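Local atomic coordinates of esterase (Thermotoga maritima, PDB entry 3DOH), a protein that is a thermostable esterase that probably hydrolyses carboxylic ester bonds with an alpha/beta-hydrolase domain joined to an immunoglobulin-like N-terminal domain. Residues K307-D318 / G339-G349; C221-F231 / M272-A280. One frame throughout, in Å; residues are numbered along the deposited sequence.

Contact 1: K307-D318 / G339-G349; sequences KDIPIWVFHAED and GKVRYTEYEKG. With SO4 (sulfate ion), chain D.
The aliphatic arm of Arg342 runs over one face of the Trp312 indole, where two parallel strands, 311-316 and 341-346, pair at the end of the alpha/beta-hydrolase sheet. Helix 325-336 joins them in a beta-alpha-beta unit. Arg342 CB sits over the face of the five-membered ring, 3.7 Å from its centroid, a CH-pi contact. The arm, extended from CG to NE, runs on past the six-membered ring, and its guanidinium plane is turned 57° from the indole. Arginine suits this edge strand because its methylenes cover the ring while its charged end reaches outward, with a long, weak ion pair to Glu370. CG of Trp312 stands anti to the backbone N (chi1 -172°), which swings the ring along the sheet until NE1 donates a hydrogen bond to Thr344 OG1 at 2.9 Å, in the ring plane; threonine thus satisfies the indole N-H, and its CB packs beside Phe314 CE2. CZ of Phe314 lies over the rim of the opposite indole face. Among the residues facing helix 325-336, Tyr343 lays CD1 3.6 Å from Val313 CB, and its hydroxyl bonds to Glu345 OE1 on the anti side; Glu345 OE2 forms a salt bridge with Arg328. Backbone bonds join the strands, such as Val313 N to Arg342 O at 2.8 Å. Beyond them, Lys348 N binds sulfate O3, and Arg207 of the second subunit also holds the ion. Asp318 OD2 takes the N-H of Gly349, the N-cap residue of the next helix, at 3.0 Å, from 42° above the carboxylate plane.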
loop_
_atom_site.group_PDB
_atom_site.type_symbol
_atom_site.label_atom_id
_atom_site.label_comp_id
_atom_site.label_asym_id
_atom_site.label_seq_id
_atom_site.Cartn_x
_atom_site.Cartn_y
_atom_site.Cartn_z
ATOM N N LYS A 307 -4.357 -45.591 -32.580
ATOM C CA LYS A 307 -2.913 -45.729 -32.554
ATOM C C LYS A 307 -2.197 -44.733 -33.510
ATOM O O LYS A 307 -1.149 -44.202 -33.184
ATOM C CB LYS A 307 -2.525 -47.193 -32.836
ATOM C CG LYS A 307 -1.006 -47.425 -33.104
ATOM C CD LYS A 307 -0.530 -48.845 -32.803
ATOM C CE LYS A 307 -1.145 -49.905 -33.731
ATOM N NZ LYS A 307 -0.878 -49.719 -35.205
ATOM N N ASP A 308 -2.775 -44.464 -34.674
ATOM C CA ASP A 308 -2.112 -43.648 -35.693
ATOM C C ASP A 308 -2.558 -42.209 -35.767
ATOM O O ASP A 308 -2.001 -41.473 -36.576
ATOM C CB ASP A 308 -2.310 -44.225 -37.097
ATOM C CG ASP A 308 -1.587 -45.524 -37.308
ATOM O OD1 ASP A 308 -1.827 -46.128 -38.388
ATOM O OD2 ASP A 308 -0.793 -45.946 -36.418
ATOM N N ILE A 309 -3.541 -41.810 -34.964
ATOM C CA ILE A 309 -3.963 -40.412 -34.914
ATOM C C ILE A 309 -3.075 -39.551 -33.994
ATOM O O ILE A 309 -2.954 -39.836 -32.803
ATOM C CB ILE A 309 -5.437 -40.313 -34.512
ATOM C CG1 ILE A 309 -6.263 -41.223 -35.428
ATOM C CG2 ILE A 309 -5.924 -38.869 -34.593
ATOM C CD1 ILE A 309 -7.731 -41.326 -35.058
ATOM N N PRO A 310 -2.400 -38.521 -34.543
ATOM C CA PRO A 310 -1.672 -37.582 -33.634
ATOM C C PRO A 310 -2.604 -36.908 -32.613
ATOM O O PRO A 310 -3.639 -36.353 -32.978
ATOM C CB PRO A 310 -1.056 -36.538 -34.592
ATOM C CG PRO A 310 -0.993 -37.252 -35.969
ATOM C CD PRO A 310 -2.214 -38.184 -35.972
ATOM N N ILE A 311 -2.240 -36.978 -31.333
ATOM C CA ILE A 311 -3.126 -36.528 -30.273
ATOM C C ILE A 311 -2.301 -35.766 -29.259
ATOM O O ILE A 311 -1.288 -36.257 -28.802
ATOM C CB ILE A 311 -3.806 -37.765 -29.562
ATOM C CG1 ILE A 311 -4.741 -38.489 -30.548
ATOM C CG2 ILE A 311 -4.541 -37.342 -28.281
ATOM C CD1 ILE A 311 -5.394 -39.765 -30.035
ATOM N N TRP A 312 -2.733 -34.572 -28.869
ATOM C CA TRP A 312 -2.022 -33.846 -27.825
ATOM C C TRP A 312 -3.033 -33.575 -26.719
ATOM O O TRP A 312 -3.938 -32.753 -26.861
ATOM C CB TRP A 312 -1.383 -32.579 -28.379
ATOM C CG TRP A 312 -0.492 -31.867 -27.426
ATOM C CD1 TRP A 312 -0.480 -31.990 -26.075
ATOM C CD2 TRP A 312 0.491 -30.866 -27.743
ATOM N NE1 TRP A 312 0.462 -31.150 -25.525
ATOM C CE2 TRP A 312 1.074 -30.453 -26.529
ATOM C CE3 TRP A 312 0.941 -30.288 -28.938
ATOM C CZ2 TRP A 312 2.089 -29.487 -26.469
ATOM C CZ3 TRP A 312 1.953 -29.319 -28.884
ATOM C CH2 TRP A 312 2.508 -28.930 -27.660
ATOM N N VAL A 313 -2.886 -34.322 -25.633
ATOM C CA VAL A 313 -3.754 -34.238 -24.473
ATOM C C VAL A 313 -3.298 -33.123 -23.497
ATOM O O VAL A 313 -2.104 -32.879 -23.322
ATOM C CB VAL A 313 -3.719 -35.586 -23.751
ATOM C CG1 VAL A 313 -4.722 -35.638 -22.594
ATOM C CG2 VAL A 313 -3.986 -36.709 -24.724
ATOM N N PHE A 314 -4.255 -32.448 -22.871
ATOM C CA PHE A 314 -3.991 -31.396 -21.896
ATOM C C PHE A 314 -4.933 -31.656 -20.698
ATOM O O PHE A 314 -6.105 -32.070 -20.898
ATOM C CB PHE A 314 -4.276 -29.996 -22.495
ATOM C CG PHE A 314 -3.317 -29.567 -23.582
ATOM C CD1 PHE A 314 -3.480 -30.004 -24.900
ATOM C CD2 PHE A 314 -2.238 -28.722 -23.294
ATOM C CE1 PHE A 314 -2.561 -29.590 -25.919
ATOM C CE2 PHE A 314 -1.325 -28.312 -24.320
ATOM C CZ PHE A 314 -1.488 -28.744 -25.616
ATOM N N HIS A 315 -4.443 -31.420 -19.471
ATOM C CA HIS A 315 -5.223 -31.591 -18.245
ATOM C C HIS A 315 -4.432 -30.882 -17.143
ATOM O O HIS A 315 -3.224 -30.736 -17.247
ATOM C CB HIS A 315 -5.321 -33.082 -17.909
ATOM C CG HIS A 315 -6.597 -33.482 -17.233
ATOM N ND1 HIS A 315 -7.050 -32.887 -16.072
ATOM C CD2 HIS A 315 -7.490 -34.454 -17.530
ATOM C CE1 HIS A 315 -8.181 -33.457 -15.705
ATOM N NE2 HIS A 315 -8.458 -34.421 -16.563
ATOM N N ALA A 316 -5.083 -30.436 -16.080
ATOM C CA ALA A 316 -4.328 -29.874 -14.963
ATOM C C ALA A 316 -4.355 -30.898 -13.867
ATOM O O ALA A 316 -5.418 -31.486 -13.582
ATOM C CB ALA A 316 -4.926 -28.584 -14.483
ATOM N N GLU A 317 -3.182 -31.083 -13.246
ATOM C CA GLU A 317 -2.982 -32.038 -12.153
ATOM C C GLU A 317 -4.041 -31.966 -11.049
ATOM O O GLU A 317 -4.514 -32.997 -10.556
ATOM C CB GLU A 317 -1.617 -31.812 -11.542
ATOM C CG GLU A 317 -1.247 -32.885 -10.541
ATOM C CD GLU A 317 -1.802 -32.604 -9.156
ATOM O OE1 GLU A 317 -2.249 -31.467 -8.891
ATOM O OE2 GLU A 317 -1.812 -33.520 -8.328
ATOM N N ASP A 318 -4.379 -30.738 -10.662
ATOM C CA ASP A 318 -5.345 -30.491 -9.600
ATOM C C ASP A 318 -6.730 -30.128 -10.100
ATOM O O ASP A 318 -7.416 -29.387 -9.407
ATOM C CB ASP A 318 -4.862 -29.358 -8.676
ATOM C CG ASP A 318 -4.364 -28.158 -9.435
ATOM O OD1 ASP A 318 -4.329 -28.170 -10.688
ATOM O OD2 ASP A 318 -3.975 -27.193 -8.784
ATOM N N GLY A 339 1.709 -45.117 -30.041
ATOM C CA GLY A 339 1.686 -43.714 -29.644
ATOM C C GLY A 339 1.194 -42.710 -30.681
ATOM O O GLY A 339 0.020 -42.698 -31.054
ATOM N N LYS A 340 2.114 -41.867 -31.142
ATOM C CA LYS A 340 1.833 -40.532 -31.734
ATOM C C LYS A 340 0.924 -39.712 -30.773
ATOM O O LYS A 340 -0.160 -39.244 -31.167
ATOM C CB LYS A 340 1.234 -40.644 -33.144
ATOM C CG LYS A 340 1.951 -41.670 -34.057
ATOM C CD LYS A 340 1.241 -41.844 -35.414
ATOM C CE LYS A 340 1.635 -40.767 -36.480
ATOM N NZ LYS A 340 0.820 -40.888 -37.759
ATOM N N VAL A 341 1.398 -39.549 -29.521
ATOM C CA VAL A 341 0.701 -38.831 -28.452
ATOM C C VAL A 341 1.641 -37.856 -27.757
ATOM O O VAL A 341 2.734 -38.253 -27.383
ATOM C CB VAL A 341 0.114 -39.805 -27.385
ATOM C CG1 VAL A 341 1.217 -40.542 -26.638
ATOM C CG2 VAL A 341 -0.782 -39.070 -26.411
ATOM N N ARG A 342 1.216 -36.595 -27.589
ATOM C CA ARG A 342 1.829 -35.633 -26.654
ATOM C C ARG A 342 0.909 -35.339 -25.464
ATOM O O ARG A 342 -0.319 -35.547 -25.508
ATOM C CB ARG A 342 2.146 -34.305 -27.318
ATOM C CG ARG A 342 3.088 -34.360 -28.489
ATOM C CD ARG A 342 3.263 -32.966 -29.061
ATOM N NE ARG A 342 4.298 -33.022 -30.069
ATOM C CZ ARG A 342 5.032 -31.982 -30.484
ATOM N NH1 ARG A 342 4.848 -30.755 -29.978
ATOM N NH2 ARG A 342 5.963 -32.193 -31.424
ATOM N N TYR A 343 1.529 -34.831 -24.402
ATOM C CA TYR A 343 0.881 -34.631 -23.132
ATOM C C TYR A 343 1.613 -33.586 -22.335
ATOM O O TYR A 343 2.777 -33.776 -21.947
ATOM C CB TYR A 343 0.827 -35.928 -22.318
ATOM C CG TYR A 343 0.009 -35.816 -21.068
ATOM C CD1 TYR A 343 -1.302 -35.307 -21.097
ATOM C CD2 TYR A 343 0.525 -36.233 -19.863
ATOM C CE1 TYR A 343 -2.049 -35.192 -19.925
ATOM C CE2 TYR A 343 -0.204 -36.151 -18.697
ATOM C CZ TYR A 343 -1.482 -35.639 -18.705
ATOM O OH TYR A 343 -2.184 -35.564 -17.484
ATOM N N THR A 344 0.895 -32.486 -22.118
ATOM C CA THR A 344 1.251 -31.414 -21.242
ATOM C C THR A 344 0.260 -31.504 -20.083
ATOM O O THR A 344 -0.943 -31.384 -20.308
ATOM C CB THR A 344 1.022 -30.100 -21.985
ATOM O OG1 THR A 344 1.783 -30.119 -23.190
ATOM C CG2 THR A 344 1.441 -28.908 -21.146
ATOM N N GLU A 345 0.751 -31.730 -18.862
ATOM C CA GLU A 345 -0.088 -31.720 -17.665
ATOM C C GLU A 345 0.336 -30.594 -16.762
ATOM O O GLU A 345 1.397 -30.666 -16.120
ATOM C CB GLU A 345 0.021 -33.017 -16.903
ATOM C CG GLU A 345 -0.870 -33.101 -15.674
ATOM C CD GLU A 345 -0.604 -34.360 -14.835
ATOM O OE1 GLU A 345 -0.677 -35.491 -15.370
ATOM O OE2 GLU A 345 -0.299 -34.224 -13.628
ATOM N N TYR A 346 -0.500 -29.564 -16.718
ATOM C CA TYR A 346 -0.306 -28.413 -15.856
ATOM C C TYR A 346 -0.158 -28.773 -14.361
ATOM O O TYR A 346 -1.090 -29.312 -13.750
ATOM C CB TYR A 346 -1.460 -27.400 -16.057
ATOM C CG TYR A 346 -1.609 -26.915 -17.484
ATOM C CD1 TYR A 346 -0.652 -26.066 -18.043
ATOM C CD2 TYR A 346 -2.697 -27.304 -18.274
ATOM C CE1 TYR A 346 -0.748 -25.612 -19.359
ATOM C CE2 TYR A 346 -2.825 -26.853 -19.601
ATOM C CZ TYR A 346 -1.833 -25.999 -20.131
ATOM O OH TYR A 346 -1.899 -25.540 -21.419
ATOM N N GLU A 347 1.022 -28.467 -13.805
ATOM C CA GLU A 347 1.336 -28.663 -12.381
ATOM C C GLU A 347 0.311 -28.041 -11.420
ATOM O O GLU A 347 -0.200 -26.935 -11.667
ATOM C CB GLU A 347 2.667 -28.007 -12.033
ATOM C CG GLU A 347 3.906 -28.683 -12.496
ATOM C CD GLU A 347 5.155 -27.885 -12.029
ATOM O OE1 GLU A 347 5.441 -26.827 -12.659
ATOM O OE2 GLU A 347 5.832 -28.306 -11.025
ATOM N N LYS A 348 0.088 -28.741 -10.304
ATOM C CA LYS A 348 -0.664 -28.220 -9.154
ATOM C C LYS A 348 -0.268 -26.799 -8.859
ATOM O O LYS A 348 0.919 -26.498 -8.785
ATOM C CB LYS A 348 -0.374 -29.053 -7.914
ATOM C CG LYS A 348 -1.064 -28.536 -6.649
ATOM C CD LYS A 348 -1.134 -29.583 -5.556
ATOM C CE LYS A 348 -1.856 -29.012 -4.361
ATOM N NZ LYS A 348 -3.314 -29.053 -4.584
ATOM N N GLY A 349 -1.252 -25.922 -8.704
ATOM C CA GLY A 349 -0.959 -24.518 -8.477
ATOM C C GLY A 349 -0.734 -23.634 -9.710
ATOM O O GLY A 349 -0.942 -22.410 -9.639
HETATM S S SO4 D . 2.392 -31.734 -9.147
HETATM O O1 SO4 D . 3.771 -31.827 -9.703
HETATM O O2 SO4 D . 1.857 -32.903 -8.472
HETATM O O3 SO4 D . 1.478 -31.343 -10.227
HETATM O O4 SO4 D . 2.414 -30.762 -8.060
#

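Contact 2: C221-F231 / M272-A280; sequences CPPNSSWSTLF and MGGYGTWTA
Met272 reaches from the first turn of helix 272-283 into the loop 221-231, and its atoms meet a succession of neighbours. CB lies 3.9 Å from Leu230 CD2. With CG anti to the backbone N (chi1 -177°), the chain heads straight for the loop, and CG meets the edge of the Phe231 ring, 3.7 Å from CE1, although that ring is poorly ordered. SD lies beside Ser226 and obliquely to the indole of Trp227, 5.0 Å from the centroid of its five-membered ring, a Met-aromatic contact. A bend at chi3 (75°) then turns CE to Trp227 NE1, 3.4 Å away, with Cys221 SG farther off. Flexible and apolar, methionine can thread between such unlike partners. Its place just after Ser271 is consistent with the nucleophile elbow of the alpha/beta-hydrolase fold, the sharp turn between strand 264-270 and this helix. Glycine suits the next turn: Trp227 CB packs 3.8 Å from Gly276 CA, where a side chain would be jammed. The indole N-H is satisfied by His181 O. Leucine puts a compact methyl squarely on an aromatic face: Leu230 CD1 stands 3.9 Å from the centroid of the Tyr275 ring, 8° off its normal. No direct hydrogen bond links the two segments; one water accepts from Ser228 N and donates to Met272 O, each at 3.0 Å.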
loop_
_atom_site.group_PDB
_atom_site.type_symbol
_atom_site.label_atom_id
_atom_site.label_comp_id
_atom_site.label_asym_id
_atom_site.label_seq_id
_atom_site.Cartn_x
_atom_site.Cartn_y
_atom_site.Cartn_z
ATOM N N CYS A 221 -24.704 -28.543 -28.005
ATOM C CA CYS A 221 -25.411 -29.713 -27.498
ATOM C C CYS A 221 -26.400 -29.328 -26.404
ATOM O O CYS A 221 -26.179 -28.371 -25.662
ATOM C CB CYS A 221 -24.419 -30.751 -26.970
ATOM S SG CYS A 221 -25.073 -31.808 -25.656
ATOM N N PRO A 222 -27.492 -30.081 -26.308
ATOM C CA PRO A 222 -28.772 -29.526 -25.856
ATOM C C PRO A 222 -29.104 -29.957 -24.431
ATOM O O PRO A 222 -28.811 -31.089 -24.046
ATOM C CB PRO A 222 -29.776 -30.135 -26.836
ATOM C CG PRO A 222 -29.152 -31.417 -27.258
ATOM C CD PRO A 222 -27.672 -31.162 -27.292
ATOM N N PRO A 223 -29.709 -29.058 -23.662
ATOM C CA PRO A 223 -29.250 -28.777 -22.298
ATOM C C PRO A 223 -29.264 -30.030 -21.426
ATOM O O PRO A 223 -28.584 -30.074 -20.402
ATOM C CB PRO A 223 -30.283 -27.771 -21.787
ATOM C CG PRO A 223 -30.764 -27.080 -23.013
ATOM C CD PRO A 223 -30.755 -28.118 -24.100
ATOM N N ASN A 224 -30.033 -31.033 -21.836
ATOM C CA ASN A 224 -30.220 -32.233 -21.029
ATOM C C ASN A 224 -29.643 -33.475 -21.699
ATOM O O ASN A 224 -30.104 -34.592 -21.460
ATOM C CB ASN A 224 -31.704 -32.443 -20.719
ATOM C CG ASN A 224 -32.104 -31.880 -19.369
ATOM O OD1 ASN A 224 -32.835 -30.894 -19.287
ATOM N ND2 ASN A 224 -31.623 -32.508 -18.302
ATOM N N SER A 225 -28.632 -33.273 -22.538
ATOM C CA SER A 225 -27.742 -34.355 -22.939
ATOM C C SER A 225 -26.288 -33.895 -22.960
ATOM O O SER A 225 -25.878 -33.065 -22.148
ATOM C CB SER A 225 -28.142 -34.896 -24.314
ATOM O OG SER A 225 -27.469 -36.110 -24.600
ATOM N N SER A 226 -25.512 -34.440 -23.892
ATOM C CA SER A 226 -24.062 -34.300 -23.860
ATOM C C SER A 226 -23.391 -35.280 -24.818
ATOM O O SER A 226 -23.959 -36.319 -25.155
ATOM C CB SER A 226 -23.534 -34.511 -22.439
ATOM O OG SER A 226 -23.569 -35.882 -22.080
ATOM N N TRP A 227 -22.182 -34.942 -25.253
ATOM C CA TRP A 227 -21.648 -35.453 -26.526
ATOM C C TRP A 227 -21.500 -36.976 -26.469
ATOM O O TRP A 227 -21.840 -37.670 -27.410
ATOM C CB TRP A 227 -20.299 -34.816 -26.898
ATOM C CG TRP A 227 -20.238 -33.313 -26.937
ATOM C CD1 TRP A 227 -19.548 -32.510 -26.093
ATOM C CD2 TRP A 227 -20.867 -32.452 -27.882
ATOM N NE1 TRP A 227 -19.709 -31.205 -26.432
ATOM C CE2 TRP A 227 -20.515 -31.132 -27.535
ATOM C CE3 TRP A 227 -21.696 -32.663 -28.997
ATOM C CZ2 TRP A 227 -20.966 -30.010 -28.265
ATOM C CZ3 TRP A 227 -22.140 -31.561 -29.709
ATOM C CH2 TRP A 227 -21.769 -30.243 -29.339
ATOM N N SER A 228 -20.976 -37.457 -25.347
ATOM C CA SER A 228 -20.820 -38.869 -25.049
ATOM C C SER A 228 -21.817 -39.205 -23.960
ATOM O O SER A 228 -22.344 -38.297 -23.325
ATOM C CB SER A 228 -19.407 -39.152 -24.524
ATOM O OG SER A 228 -19.308 -38.914 -23.128
ATOM N N THR A 229 -22.070 -40.494 -23.752
ATOM C CA THR A 229 -22.868 -40.948 -22.619
ATOM C C THR A 229 -22.192 -40.612 -21.293
ATOM O O THR A 229 -21.917 -41.496 -20.483
ATOM C CB THR A 229 -23.126 -42.465 -22.682
ATOM O OG1 THR A 229 -21.887 -43.154 -22.898
ATOM C CG2 THR A 229 -24.089 -42.795 -23.813
ATOM N N LEU A 230 -21.929 -39.327 -21.083
ATOM C CA LEU A 230 -21.372 -38.846 -19.817
ATOM C C LEU A 230 -22.526 -38.550 -18.859
ATOM O O LEU A 230 -22.696 -39.250 -17.848
ATOM C CB LEU A 230 -20.494 -37.587 -20.060
ATOM C CG LEU A 230 -19.871 -36.729 -18.931
ATOM C CD1 LEU A 230 -18.816 -37.499 -18.136
ATOM C CD2 LEU A 230 -19.258 -35.443 -19.482
ATOM N N PHE A 231 -23.320 -37.534 -19.219
ATOM C CA PHE A 231 -24.501 -37.081 -18.475
ATOM C C PHE A 231 -25.790 -37.913 -18.761
ATOM O O PHE A 231 -26.861 -37.620 -18.218
ATOM C CB PHE A 231 -24.757 -35.581 -18.748
ATOM C CG PHE A 231 -23.658 -34.653 -18.255
ATOM C CD1 PHE A 231 -22.736 -34.111 -19.137
ATOM C CD2 PHE A 231 -23.571 -34.291 -16.903
ATOM C CE1 PHE A 231 -21.723 -33.234 -18.683
ATOM C CE2 PHE A 231 -22.563 -33.415 -16.436
ATOM C CZ PHE A 231 -21.636 -32.893 -17.331
ATOM N N MET A 272 -16.676 -31.849 -20.981
ATOM C CA MET A 272 -17.685 -32.687 -21.677
ATOM C C MET A 272 -17.315 -32.816 -23.156
ATOM O O MET A 272 -17.504 -33.869 -23.787
ATOM C CB MET A 272 -19.108 -32.111 -21.487
ATOM C CG MET A 272 -20.272 -32.919 -22.094
ATOM S SD MET A 272 -21.844 -31.990 -22.228
ATOM C CE MET A 272 -21.622 -30.858 -23.625
ATOM N N GLY A 273 -16.738 -31.745 -23.692
ATOM C CA GLY A 273 -16.215 -31.754 -25.070
ATOM C C GLY A 273 -14.912 -32.534 -25.227
ATOM O O GLY A 273 -14.530 -32.899 -26.361
ATOM N N GLY A 274 -14.215 -32.743 -24.100
ATOM C CA GLY A 274 -12.989 -33.533 -24.063
ATOM C C GLY A 274 -13.308 -35.009 -24.143
ATOM O O GLY A 274 -12.743 -35.725 -24.954
ATOM N N TYR A 275 -14.222 -35.469 -23.304
ATOM C CA TYR A 275 -14.860 -36.806 -23.467
ATOM C C TYR A 275 -15.398 -36.982 -24.869
ATOM O O TYR A 275 -15.187 -38.026 -25.493
ATOM C CB TYR A 275 -16.020 -37.007 -22.476
ATOM C CG TYR A 275 -15.593 -37.243 -21.054
ATOM C CD1 TYR A 275 -15.460 -38.546 -20.557
ATOM C CD2 TYR A 275 -15.338 -36.183 -20.197
ATOM C CE1 TYR A 275 -15.093 -38.786 -19.236
ATOM C CE2 TYR A 275 -14.964 -36.410 -18.880
ATOM C CZ TYR A 275 -14.846 -37.728 -18.414
ATOM O OH TYR A 275 -14.454 -37.989 -17.139
ATOM N N GLY A 276 -16.092 -35.940 -25.346
ATOM C CA GLY A 276 -16.626 -35.899 -26.706
ATOM C C GLY A 276 -15.578 -36.179 -27.761
ATOM O O GLY A 276 -15.810 -36.991 -28.683
ATOM N N THR A 277 -14.426 -35.517 -27.621
ATOM C CA THR A 277 -13.308 -35.647 -28.539
ATOM C C THR A 277 -12.772 -37.062 -28.471
ATOM O O THR A 277 -12.575 -37.694 -29.513
ATOM C CB THR A 277 -12.201 -34.571 -28.255
ATOM O OG1 THR A 277 -12.792 -33.278 -28.378
ATOM C CG2 THR A 277 -10.987 -34.677 -29.217
ATOM N N TRP A 278 -12.528 -37.575 -27.266
ATOM C CA TRP A 278 -11.966 -38.936 -27.152
ATOM C C TRP A 278 -12.909 -39.932 -27.809
ATOM O O TRP A 278 -12.437 -40.855 -28.486
ATOM C CB TRP A 278 -11.778 -39.367 -25.705
ATOM C CG TRP A 278 -10.573 -38.830 -25.065
ATOM C CD1 TRP A 278 -10.528 -37.954 -24.002
ATOM C CD2 TRP A 278 -9.195 -39.136 -25.399
ATOM N NE1 TRP A 278 -9.225 -37.699 -23.674
ATOM C CE2 TRP A 278 -8.383 -38.404 -24.506
ATOM C CE3 TRP A 278 -8.576 -39.946 -26.376
ATOM C CZ2 TRP A 278 -6.979 -38.457 -24.548
ATOM C CZ3 TRP A 278 -7.172 -39.999 -26.422
ATOM C CH2 TRP A 278 -6.392 -39.261 -25.510
ATOM N N THR A 279 -14.227 -39.751 -27.583
ATOM C CA THR A 279 -15.246 -40.673 -28.058
ATOM C C THR A 279 -15.319 -40.629 -29.580
ATOM O O THR A 279 -15.288 -41.670 -30.236
ATOM C CB THR A 279 -16.636 -40.392 -27.397
ATOM O OG1 THR A 279 -16.561 -40.612 -25.970
ATOM C CG2 THR A 279 -17.750 -41.289 -28.000
ATOM N N ALA A 280 -15.406 -39.413 -30.123
ATOM C CA ALA A 280 -15.388 -39.167 -31.577
ATOM C C ALA A 280 -14.269 -39.856 -32.338
ATOM O O ALA A 280 -14.507 -40.501 -33.353
ATOM C CB ALA A 280 -15.341 -37.698 -31.859
HETATM O O HOH W 1 -19.606 -35.936 -23.131
#

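Both contacts belong to the hydrolase domain but occupy different layers of it. Contact 2 is buried, a loop against helix 272-283 with apolar and sulfur-aromatic packing and a bridging water; no other chain of the assembly touches it. Contact 1 lies at the sheet's edge within the chain, is only partly buried, and relies on parallel-strand backbone hydrogen bonds, with charged groups toward its outer side, some meeting the second subunit. The two touch through the same helix: Trp278 of contact 2 packs CZ2 3.5 Å from Val313 CG2 and CH2 against Ile311 CG2, so helix 272-283 is shared between loop and sheet.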